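Local coordinates for trehalose-6-phosphate phosphatase (Candida albicans, PDB 5DXF), which belongs to glycosyltransferase family 20 and, in its modelled N-terminal region, has the two-lobed, Rossmann-like architecture of the GT-B clan, at residues I301-E304 with K305-D309; L442-V445 with I446-Y450; L489-T493 with K494-S498; K502-E505 with K506-N510. All coordinates share one frame; numbering follows the deposited sequence.

In the fold
Contact 1 comes first along the chain, where the polypeptide leaves strand 290-296 and enters helix 303-311. Contact 2 covers the last turns of helix 439-447, inside a beta-alpha-beta unit. Contacts 3 and 4 share helix 493-509, one at its beginning and one near its end. Each closes no more than a helical turn or a cap, and the four follow one another in series without nesting or crossing. Contacts 1, 2 and 4 meet in space: Glu307, Lys449 and Tyr504 join their polar ends, while Ile301, Leu442, Ile446 and Val507 pack together. Contact 3 stands apart, its centre about 15 Å from that of contact 2.

Contact 1: I301-E304 with K305-D309; sequences IDTE and KIEHD
The N-cap of helix 303-311 is built by Asp302, whose OD1 accepts the backbone N-H of Lys305 at 3.3 Å. With CG anti to the backbone N (chi1 -176°), the carboxylate is turned toward that N-H, and the amide meets OD1 from above the carboxylate plane, 56° out of it. Aspartate suits this place because a short acidic side chain can serve N-H groups that have no earlier carbonyl to bond, and its negative charge would be favoured by the helix dipole. The same OD1 also receives Gln513 NE2. From Asp302 O onward the ordinary helical bonds take over, beginning with Ile306 N at 3.2 Å and continuing with Glu307 N to Thr303 O at 2.9 Å.

In the GT-B framework this helix follows strand 290-296 of the nine-stranded sheet but lies against helix 439-447, and the aliphatic residues mark that side. Ile306 sends CG1 back beside its own backbone N, toward the start of the helix, so that CD1 comes within 3.7 Å of Ile301 CB. The two side chains cross at about a right angle, and Ile301 also packs on Leu442 and Ile446. Glu307, its chain extended, carries its carboxylate to Lys449 and Tyr504.

One turn on, the polar side gathers at Asp309, whose OD1 accepts from His308 ND1 at 3.0 Å and lies 31° out of the imidazole plane. Lys305 NZ, at the end of a chain bent at its last torsion, reaches the same Asp309 OD1 in a long salt bridge of 3.8 Å.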
loop_
_atom_site.group_PDB
_atom_site.type_symbol
_atom_site.label_atom_id
_atom_site.label_comp_id
_atom_site.label_asym_id
_atom_site.label_seq_id
_atom_site.Cartn_x
_atom_site.Cartn_y
_atom_site.Cartn_z
ATOM N N ILE A 301 -10.200 2.694 -0.449
ATOM C CA ILE A 301 -10.249 2.476 -1.887
ATOM C C ILE A 301 -11.304 3.318 -2.593
ATOM O O ILE A 301 -12.171 3.894 -1.964
ATOM C CB ILE A 301 -10.446 0.991 -2.228
ATOM C CG1 ILE A 301 -11.605 0.400 -1.452
ATOM C CG2 ILE A 301 -9.199 0.205 -1.895
ATOM C CD1 ILE A 301 -11.726 -1.093 -1.624
ATOM N N ASP A 302 -11.221 3.382 -3.913
ATOM C CA ASP A 302 -12.253 4.022 -4.700
ATOM C C ASP A 302 -13.309 2.986 -4.926
ATOM O O ASP A 302 -13.269 2.242 -5.883
ATOM C CB ASP A 302 -11.700 4.448 -6.040
ATOM C CG ASP A 302 -12.691 5.206 -6.851
ATOM O OD1 ASP A 302 -13.898 5.001 -6.644
ATOM O OD2 ASP A 302 -12.264 6.017 -7.683
ATOM N N THR A 303 -14.254 2.938 -4.006
ATOM C CA THR A 303 -15.245 1.887 -3.968
ATOM C C THR A 303 -16.163 1.853 -5.171
ATOM O O THR A 303 -16.506 0.793 -5.660
ATOM C CB THR A 303 -16.092 2.010 -2.706
ATOM O OG1 THR A 303 -15.226 2.194 -1.592
ATOM C CG2 THR A 303 -16.871 0.763 -2.490
ATOM N N GLU A 304 -16.585 3.015 -5.630
ATOM C CA GLU A 304 -17.541 3.073 -6.739
ATOM C C GLU A 304 -16.944 2.512 -8.028
ATOM O O GLU A 304 -17.614 1.768 -8.745
ATOM C CB GLU A 304 -18.062 4.511 -6.965
ATOM C CG GLU A 304 -17.158 5.483 -7.750
ATOM C CD GLU A 304 -17.919 6.694 -8.283
ATOM O OE1 GLU A 304 -19.070 6.519 -8.739
ATOM O OE2 GLU A 304 -17.371 7.820 -8.247
ATOM N N LYS A 305 -15.686 2.842 -8.310
ATOM C CA LYS A 305 -15.054 2.392 -9.542
ATOM C C LYS A 305 -14.742 0.904 -9.501
ATOM O O LYS A 305 -14.935 0.203 -10.487
ATOM C CB LYS A 305 -13.775 3.185 -9.829
ATOM C CG LYS A 305 -13.108 2.774 -11.134
ATOM C CD LYS A 305 -12.299 3.905 -11.747
ATOM C CE LYS A 305 -11.993 3.603 -13.200
ATOM N NZ LYS A 305 -13.250 3.268 -13.919
ATOM N N ILE A 306 -14.259 0.425 -8.360
ATOM C CA ILE A 306 -13.958 -0.992 -8.198
ATOM C C ILE A 306 -15.224 -1.836 -8.286
ATOM O O ILE A 306 -15.238 -2.875 -8.942
ATOM C CB ILE A 306 -13.244 -1.264 -6.856
ATOM C CG1 ILE A 306 -11.813 -0.731 -6.917
ATOM C CG2 ILE A 306 -13.241 -2.751 -6.527
ATOM C CD1 ILE A 306 -11.222 -0.431 -5.567
ATOM N N GLU A 307 -16.293 -1.384 -7.638
ATOM C CA GLU A 307 -17.570 -2.083 -7.727
ATOM C C GLU A 307 -18.081 -2.084 -9.170
ATOM O O GLU A 307 -18.477 -3.132 -9.702
ATOM C CB GLU A 307 -18.596 -1.449 -6.790
ATOM C CG GLU A 307 -19.883 -2.232 -6.666
ATOM C CD GLU A 307 -20.670 -1.854 -5.431
ATOM O OE1 GLU A 307 -21.853 -2.238 -5.334
ATOM O OE2 GLU A 307 -20.100 -1.177 -4.547
ATOM N N HIS A 308 -17.980 -0.946 -9.838
ATOM C CA HIS A 308 -18.451 -0.862 -11.199
ATOM C C HIS A 308 -17.718 -1.801 -12.153
ATOM O O HIS A 308 -18.343 -2.535 -12.915
ATOM C CB HIS A 308 -18.264 0.574 -11.682
ATOM C CG HIS A 308 -18.498 0.756 -13.145
ATOM N ND1 HIS A 308 -17.487 1.064 -14.026
ATOM C CD2 HIS A 308 -19.626 0.665 -13.884
ATOM C CE1 HIS A 308 -17.983 1.158 -15.244
ATOM N NE2 HIS A 308 -19.278 0.919 -15.185
ATOM N N ASP A 309 -16.394 -1.802 -12.074
ATOM C CA ASP A 309 -15.559 -2.657 -12.898
ATOM C C ASP A 309 -15.781 -4.110 -12.570
ATOM O O ASP A 309 -15.805 -4.952 -13.434
ATOM C CB ASP A 309 -14.096 -2.278 -12.748
ATOM C CG ASP A 309 -13.817 -0.874 -13.196
ATOM O OD1 ASP A 309 -14.768 -0.137 -13.468
ATOM O OD2 ASP A 309 -12.643 -0.493 -13.278
#

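Contact 2: L442-V445 with I446-Y450; sequences LEFV and ICQKY
One face of the Phe444 ring carries Gln448 CG, a CH-pi contact with the methylene carbon 3.6 Å from the ring centroid and displaced toward the rim on the side of CE1 and CZ. The amide beyond it is turned 35° from the ring plane, and Gln448 NE2 passes 3.7 Å from Phe444 CE1. This pair sits at the C-terminal end of helix 439-447, the connecting helix of a beta-alpha-beta unit between strands 428-430 and 455-458. Glutamine fits here because it offers both a greasy methylene and a polar head. Its first torsion (chi1 -71°) sets CG beside the backbone N and over the ring, and a bend at chi2 (-59°) turns the amide aside to Ser453 N and Arg423 O, which satisfy its oxygen and nitrogen in a buried setting.

A second flat group, the Tyr450 ring, has Lys449 CG 3.5 Å above its plane, over the centre, and meets Phe311 edge-to-face. Lys449 NZ makes a weak bond to Tyr450 OH but finds its stronger partners in Glu307 and Tyr504.

Ile446 and Val445 are branched, apolar residues fitted to a buried helix: Ile446 faces helix 303-311, and Val445 packs on helix 493-509. The backbone keeps the regular pattern through Cys447 N to Glu443 O at 2.9 Å. Gln448 N bonds to Val445 O, three residues back, at 3.2 Å, from well above that carbonyl plane.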
loop_
_atom_site.group_PDB
_atom_site.type_symbol
_atom_site.label_atom_id
_atom_site.label_comp_id
_atom_site.label_asym_id
_atom_site.label_seq_id
_atom_site.Cartn_x
_atom_site.Cartn_y
_atom_site.Cartn_z
ATOM N N LEU A 442 -9.886 -5.138 1.083
ATOM C CA LEU A 442 -11.005 -4.233 0.846
ATOM C C LEU A 442 -11.646 -4.494 -0.519
ATOM O O LEU A 442 -12.872 -4.663 -0.625
ATOM C CB LEU A 442 -10.535 -2.782 0.944
ATOM C CG LEU A 442 -9.736 -2.391 2.190
ATOM C CD1 LEU A 442 -9.186 -0.976 2.058
ATOM C CD2 LEU A 442 -10.590 -2.521 3.440
ATOM N N GLU A 443 -10.810 -4.532 -1.555
ATOM C CA GLU A 443 -11.276 -4.844 -2.906
ATOM C C GLU A 443 -12.023 -6.177 -2.956
ATOM O O GLU A 443 -13.061 -6.294 -3.612
ATOM C CB GLU A 443 -10.101 -4.863 -3.884
ATOM C CG GLU A 443 -9.770 -3.499 -4.467
ATOM C CD GLU A 443 -8.355 -3.414 -5.005
ATOM O OE1 GLU A 443 -8.020 -2.386 -5.632
ATOM O OE2 GLU A 443 -7.577 -4.367 -4.794
ATOM N N PHE A 444 -11.490 -7.173 -2.255
ATOM C CA PHE A 444 -12.122 -8.484 -2.157
ATOM C C PHE A 444 -13.505 -8.385 -1.523
ATOM O O PHE A 444 -14.469 -8.986 -2.014
ATOM C CB PHE A 444 -11.241 -9.441 -1.351
ATOM C CG PHE A 444 -11.932 -10.715 -0.946
ATOM C CD1 PHE A 444 -12.028 -11.780 -1.830
ATOM C CD2 PHE A 444 -12.476 -10.853 0.325
ATOM C CE1 PHE A 444 -12.658 -12.956 -1.459
ATOM C CE2 PHE A 444 -13.110 -12.024 0.703
ATOM C CZ PHE A 444 -13.199 -13.078 -0.189
ATOM N N VAL A 445 -13.595 -7.635 -0.427
ATOM C CA VAL A 445 -14.867 -7.461 0.265
ATOM C C VAL A 445 -15.893 -6.825 -0.669
ATOM O O VAL A 445 -17.053 -7.242 -0.695
ATOM C CB VAL A 445 -14.717 -6.607 1.546
ATOM C CG1 VAL A 445 -16.076 -6.262 2.120
ATOM C CG2 VAL A 445 -13.886 -7.345 2.583
ATOM N N ILE A 446 -15.466 -5.829 -1.447
ATOM C CA ILE A 446 -16.359 -5.251 -2.452
ATOM C C ILE A 446 -16.805 -6.313 -3.458
ATOM O O ILE A 446 -17.990 -6.421 -3.791
ATOM C CB ILE A 446 -15.703 -4.091 -3.232
ATOM C CG1 ILE A 446 -15.445 -2.892 -2.323
ATOM C CG2 ILE A 446 -16.581 -3.674 -4.402
ATOM C CD1 ILE A 446 -14.885 -1.708 -3.067
ATOM N N CYS A 447 -15.845 -7.102 -3.927
ATOM C CA CYS A 447 -16.100 -8.111 -4.948
ATOM C C CYS A 447 -16.969 -9.258 -4.449
ATOM O O CYS A 447 -17.464 -10.053 -5.247
ATOM C CB CYS A 447 -14.778 -8.673 -5.480
ATOM S SG CYS A 447 -13.842 -7.537 -6.528
ATOM N N GLN A 448 -17.149 -9.350 -3.135
ATOM C CA GLN A 448 -17.917 -10.452 -2.568
ATOM C C GLN A 448 -19.285 -10.054 -2.035
ATOM O O GLN A 448 -19.921 -10.846 -1.348
ATOM C CB GLN A 448 -17.125 -11.120 -1.441
ATOM C CG GLN A 448 -15.936 -11.910 -1.924
ATOM C CD GLN A 448 -16.323 -13.007 -2.892
ATOM O OE1 GLN A 448 -17.397 -13.596 -2.782
ATOM N NE2 GLN A 448 -15.448 -13.287 -3.849
ATOM N N LYS A 449 -19.750 -8.847 -2.342
ATOM C CA LYS A 449 -21.011 -8.375 -1.770
ATOM C C LYS A 449 -22.193 -9.255 -2.176
ATOM O O LYS A 449 -23.113 -9.461 -1.387
ATOM C CB LYS A 449 -21.284 -6.913 -2.160
ATOM C CG LYS A 449 -22.066 -6.721 -3.452
ATOM C CD LYS A 449 -22.122 -5.256 -3.871
ATOM C CE LYS A 449 -23.437 -4.581 -3.477
ATOM N NZ LYS A 449 -23.592 -3.232 -4.109
ATOM N N TYR A 450 -22.166 -9.793 -3.389
ATOM C CA TYR A 450 -23.263 -10.635 -3.842
ATOM C C TYR A 450 -22.971 -12.102 -3.550
ATOM O O TYR A 450 -23.879 -12.884 -3.274
ATOM C CB TYR A 450 -23.522 -10.424 -5.337
ATOM C CG TYR A 450 -23.851 -8.995 -5.707
ATOM C CD1 TYR A 450 -23.114 -8.320 -6.669
ATOM C CD2 TYR A 450 -24.898 -8.319 -5.092
ATOM C CE1 TYR A 450 -23.414 -7.012 -7.017
ATOM C CE2 TYR A 450 -25.204 -7.011 -5.431
ATOM C CZ TYR A 450 -24.459 -6.363 -6.394
ATOM O OH TYR A 450 -24.762 -5.065 -6.732
#

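Contact 3: L489-T493 with K494-S498; sequences LMLST and KEKVS
Ser492 and Glu495 make the tight part of this contact, one half of a capping box at the start of helix 493-509. Ser492 is the N-cap residue, and its backbone N-H is taken by Glu495 OE1 at 3.0 Å, met nearly along the C-O axis of the carboxylate. With OG set between its own backbone N and carbonyl carbon (chi1 73°), the serine hydroxyl faces the same oxygen and gives it a second, weak bond. Glutamate is long enough to fold back from the first turn, and its charge near the helix start would be favoured by the dipole.

Just before the cap, Leu491 packs its CB 3.8 Å from the aliphatic CG of Lys496, at the N' and N4 positions that a hydrophobic staple would use. Leu491 CD2 also touches Glu495 OE1, the side chains crossing at about a right angle.

The whole contact lies at the surface, so the cap is tight by its bonds and not by burial. Thr493, Lys494 and Val497 are exposed and meet the first turn more loosely, the two polar ones being suited to water. The side chains of Thr493 and Val497 come no closer than 4.3 Å, between their CG2 methyls, beside a straight backbone bond from Val497 N to Thr493 O of 2.9 Å.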
loop_
_atom_site.group_PDB
_atom_site.type_symbol
_atom_site.label_atom_id
_atom_site.label_comp_id
_atom_site.label_asym_id
_atom_site.label_seq_id
_atom_site.Cartn_x
_atom_site.Cartn_y
_atom_site.Cartn_z
ATOM N N LEU A 489 -14.269 -22.142 5.570
ATOM C CA LEU A 489 -14.837 -22.901 4.462
ATOM C C LEU A 489 -16.154 -23.567 4.855
ATOM O O LEU A 489 -17.009 -23.817 4.005
ATOM C CB LEU A 489 -13.848 -23.956 3.966
ATOM C CG LEU A 489 -12.618 -23.439 3.221
ATOM C CD1 LEU A 489 -11.833 -24.598 2.631
ATOM C CD2 LEU A 489 -13.023 -22.451 2.138
ATOM N N MET A 490 -16.318 -23.846 6.145
ATOM C CA MET A 490 -17.496 -24.559 6.628
ATOM C C MET A 490 -18.551 -23.642 7.239
ATOM O O MET A 490 -19.495 -24.115 7.872
ATOM C CB MET A 490 -17.088 -25.619 7.655
ATOM C CG MET A 490 -16.438 -26.851 7.053
ATOM S SD MET A 490 -17.418 -27.557 5.713
ATOM C CE MET A 490 -16.708 -29.196 5.601
ATOM N N LEU A 491 -18.388 -22.336 7.052
ATOM C CA LEU A 491 -19.350 -21.367 7.565
ATOM C C LEU A 491 -20.739 -21.596 6.979
ATOM O O LEU A 491 -20.875 -21.926 5.802
ATOM C CB LEU A 491 -18.896 -19.937 7.262
ATOM C CG LEU A 491 -17.770 -19.363 8.120
ATOM C CD1 LEU A 491 -17.471 -17.935 7.699
ATOM C CD2 LEU A 491 -18.142 -19.426 9.592
ATOM N N SER A 492 -21.767 -21.426 7.804
ATOM C CA SER A 492 -23.138 -21.512 7.321
ATOM C C SER A 492 -23.409 -20.320 6.412
ATOM O O SER A 492 -22.691 -19.320 6.468
ATOM C CB SER A 492 -24.133 -21.549 8.483
ATOM O OG SER A 492 -24.239 -20.283 9.111
ATOM N N THR A 493 -24.434 -20.428 5.574
ATOM C CA THR A 493 -24.739 -19.385 4.599
ATOM C C THR A 493 -24.994 -18.034 5.275
ATOM O O THR A 493 -24.383 -17.027 4.908
ATOM C CB THR A 493 -25.953 -19.775 3.733
ATOM O OG1 THR A 493 -25.804 -21.129 3.285
ATOM C CG2 THR A 493 -26.069 -18.857 2.521
ATOM N N LYS A 494 -25.869 -18.027 6.279
ATOM C CA LYS A 494 -26.225 -16.798 6.990
ATOM C C LYS A 494 -25.029 -16.107 7.645
ATOM O O LYS A 494 -24.947 -14.882 7.639
ATOM C CB LYS A 494 -27.294 -17.084 8.050
ATOM C CG LYS A 494 -28.710 -16.733 7.606
ATOM C CD LYS A 494 -29.633 -16.496 8.796
ATOM C CE LYS A 494 -30.859 -15.677 8.400
ATOM N NZ LYS A 494 -30.789 -14.275 8.914
ATOM N N GLU A 495 -24.114 -16.886 8.217
ATOM C CA GLU A 495 -22.891 -16.331 8.790
ATOM C C GLU A 495 -22.087 -15.586 7.723
ATOM O O GLU A 495 -21.655 -14.448 7.934
ATOM C CB GLU A 495 -22.045 -17.437 9.436
ATOM C CG GLU A 495 -22.513 -17.855 10.831
ATOM C CD GLU A 495 -21.902 -19.169 11.289
ATOM O OE1 GLU A 495 -21.463 -19.957 10.426
ATOM O OE2 GLU A 495 -21.868 -19.416 12.514
ATOM N N LYS A 496 -21.903 -16.235 6.574
ATOM C CA LYS A 496 -21.243 -15.622 5.424
ATOM C C LYS A 496 -21.914 -14.309 5.025
ATOM O O LYS A 496 -21.253 -13.269 4.965
ATOM C CB LYS A 496 -21.229 -16.589 4.234
ATOM C CG LYS A 496 -20.407 -17.852 4.459
ATOM C CD LYS A 496 -20.722 -18.938 3.428
ATOM C CE LYS A 496 -20.297 -18.542 2.022
ATOM N NZ LYS A 496 -20.362 -19.700 1.082
ATOM N N VAL A 497 -23.221 -14.350 4.763
ATOM C CA VAL A 497 -23.941 -13.153 4.324
ATOM C C VAL A 497 -23.864 -12.019 5.349
ATOM O O VAL A 497 -23.584 -10.880 4.988
ATOM C CB VAL A 497 -25.426 -13.452 4.025
ATOM C CG1 VAL A 497 -26.116 -12.218 3.441
ATOM C CG2 VAL A 497 -25.558 -14.652 3.085
ATOM N N SER A 498 -24.102 -12.328 6.621
ATOM C CA SER A 498 -24.030 -11.317 7.676
ATOM C C SER A 498 -22.644 -10.682 7.774
ATOM O O SER A 498 -22.514 -9.450 7.780
ATOM C CB SER A 498 -24.425 -11.924 9.025
ATOM O OG SER A 498 -23.566 -12.994 9.380
#

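Contact 4: K502-E505 with K506-N510; sequences KLYE and KVLSN
A leucine leaning over an aromatic face from the next helical turn is the striking feature here: Leu508 lies against one face of the Tyr504 ring. The placement of its CD1 is uncertain in the model, so the detail rests on the other branch, Leu508 CD2, which comes 3.7 Å from Tyr504 CE2 at the rim. A chi1 of -176° swings the tyrosine ring along the helix toward the turn where Leu508 meets it.

This is the C-terminal part of helix 493-509, in the second lobe of the GT-B fold. Its backbone runs regularly from Lys506 N to Lys502 O at 3.0 Å and from Val507 N to Leu503 O at 2.9 Å. Near the end it loosens, and the bond from Ser509 N to Glu505 O is weak.

The faces of the helix differ in character. Leu503 and Val507 are buried and apolar, packing on Val445 and Leu442 of helix 439-447 and on Leu467. Lys502 and Glu505 are exposed, as charged residues on a solvent side should be.

Tyrosine therefore serves two purposes: the leucine lies against one face of its ring, while its OH bonds to Glu307 OE2 and Lys449 NZ. Glu307 and Lys449 are already paired directly through OE1, so the phenol braces an existing salt bridge, probably stabilising it and having its own direction fixed in return.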
loop_
_atom_site.group_PDB
_atom_site.type_symbol
_atom_site.label_atom_id
_atom_site.label_comp_id
_atom_site.label_asym_id
_atom_site.label_seq_id
_atom_site.Cartn_x
_atom_site.Cartn_y
_atom_site.Cartn_z
ATOM N N LYS A 502 -21.581 -6.711 7.183
ATOM C CA LYS A 502 -20.803 -5.913 8.130
ATOM C C LYS A 502 -19.537 -5.333 7.506
ATOM O O LYS A 502 -19.315 -4.114 7.534
ATOM C CB LYS A 502 -20.435 -6.761 9.354
ATOM C CG LYS A 502 -21.631 -7.348 10.090
ATOM C CD LYS A 502 -21.207 -8.268 11.224
ATOM C CE LYS A 502 -22.423 -8.806 11.965
ATOM N NZ LYS A 502 -22.462 -8.392 13.396
ATOM N N LEU A 503 -18.721 -6.210 6.928
ATOM C CA LEU A 503 -17.466 -5.799 6.309
ATOM C C LEU A 503 -17.682 -4.879 5.112
ATOM O O LEU A 503 -16.899 -3.961 4.884
ATOM C CB LEU A 503 -16.660 -7.017 5.862
ATOM C CG LEU A 503 -16.247 -8.002 6.951
ATOM C CD1 LEU A 503 -15.497 -9.173 6.338
ATOM C CD2 LEU A 503 -15.400 -7.304 7.998
ATOM N N TYR A 504 -18.741 -5.126 4.350
ATOM C CA TYR A 504 -19.004 -4.349 3.145
ATOM C C TYR A 504 -19.349 -2.912 3.496
ATOM O O TYR A 504 -18.719 -1.985 2.987
ATOM C CB TYR A 504 -20.122 -4.981 2.319
ATOM C CG TYR A 504 -20.391 -4.300 1.000
ATOM C CD1 TYR A 504 -19.535 -4.465 -0.081
ATOM C CD2 TYR A 504 -21.511 -3.503 0.833
ATOM C CE1 TYR A 504 -19.788 -3.841 -1.295
ATOM C CE2 TYR A 504 -21.772 -2.878 -0.370
ATOM C CZ TYR A 504 -20.912 -3.050 -1.429
ATOM O OH TYR A 504 -21.187 -2.419 -2.619
ATOM N N GLU A 505 -20.330 -2.711 4.374
ATOM C CA GLU A 505 -20.648 -1.342 4.777
ATOM C C GLU A 505 -19.493 -0.713 5.565
ATOM O O GLU A 505 -19.319 0.506 5.539
ATOM C CB GLU A 505 -21.951 -1.284 5.586
ATOM C CG GLU A 505 -22.223 -2.471 6.482
ATOM C CD GLU A 505 -23.347 -2.195 7.451
ATOM O OE1 GLU A 505 -24.513 -2.094 7.009
ATOM O OE2 GLU A 505 -23.059 -2.066 8.660
ATOM N N LYS A 506 -18.687 -1.534 6.240
ATOM C CA LYS A 506 -17.528 -0.992 6.948
ATOM C C LYS A 506 -16.490 -0.437 5.970
ATOM O O LYS A 506 -15.857 0.585 6.238
ATOM C CB LYS A 506 -16.879 -2.040 7.851
ATOM C CG LYS A 506 -15.884 -1.440 8.838
ATOM C CD LYS A 506 -16.548 -0.364 9.695
ATOM C CE LYS A 506 -15.550 0.345 10.600
ATOM N NZ LYS A 506 -14.480 1.032 9.825
ATOM N N VAL A 507 -16.321 -1.121 4.841
ATOM C CA VAL A 507 -15.431 -0.671 3.775
ATOM C C VAL A 507 -16.011 0.556 3.079
ATOM O O VAL A 507 -15.291 1.513 2.783
ATOM C CB VAL A 507 -15.188 -1.789 2.732
ATOM C CG1 VAL A 507 -14.495 -1.236 1.496
ATOM C CG2 VAL A 507 -14.360 -2.906 3.343
ATOM N N LEU A 508 -17.309 0.501 2.838
ATOM C CA LEU A 508 -18.034 1.561 2.185
ATOM C C LEU A 508 -18.019 2.816 3.042
ATOM O O LEU A 508 -18.189 3.920 2.548
ATOM C CB LEU A 508 -19.445 1.102 1.873
ATOM C CG LEU A 508 -19.624 0.519 0.469
ATOM C CD1 LEU A 508 -19.239 -0.946 0.410
ATOM C CD2 LEU A 508 -21.040 0.718 -0.029
ATOM N N SER A 509 -17.830 2.630 4.340
ATOM C CA SER A 509 -17.748 3.740 5.274
ATOM C C SER A 509 -16.589 4.661 4.956
ATOM O O SER A 509 -16.714 5.874 5.039
ATOM C CB SER A 509 -17.574 3.205 6.684
ATOM O OG SER A 509 -18.734 3.425 7.445
ATOM N N ASN A 510 -15.447 4.096 4.601
ATOM C CA ASN A 510 -14.333 4.917 4.182
ATOM C C ASN A 510 -14.035 4.724 2.705
ATOM O O ASN A 510 -13.477 3.723 2.303
ATOM C CB ASN A 510 -13.110 4.580 5.033
ATOM C CG ASN A 510 -11.975 5.560 4.849
ATOM O OD1 ASN A 510 -12.175 6.762 4.805
ATOM N ND2 ASN A 510 -10.767 5.039 4.752
#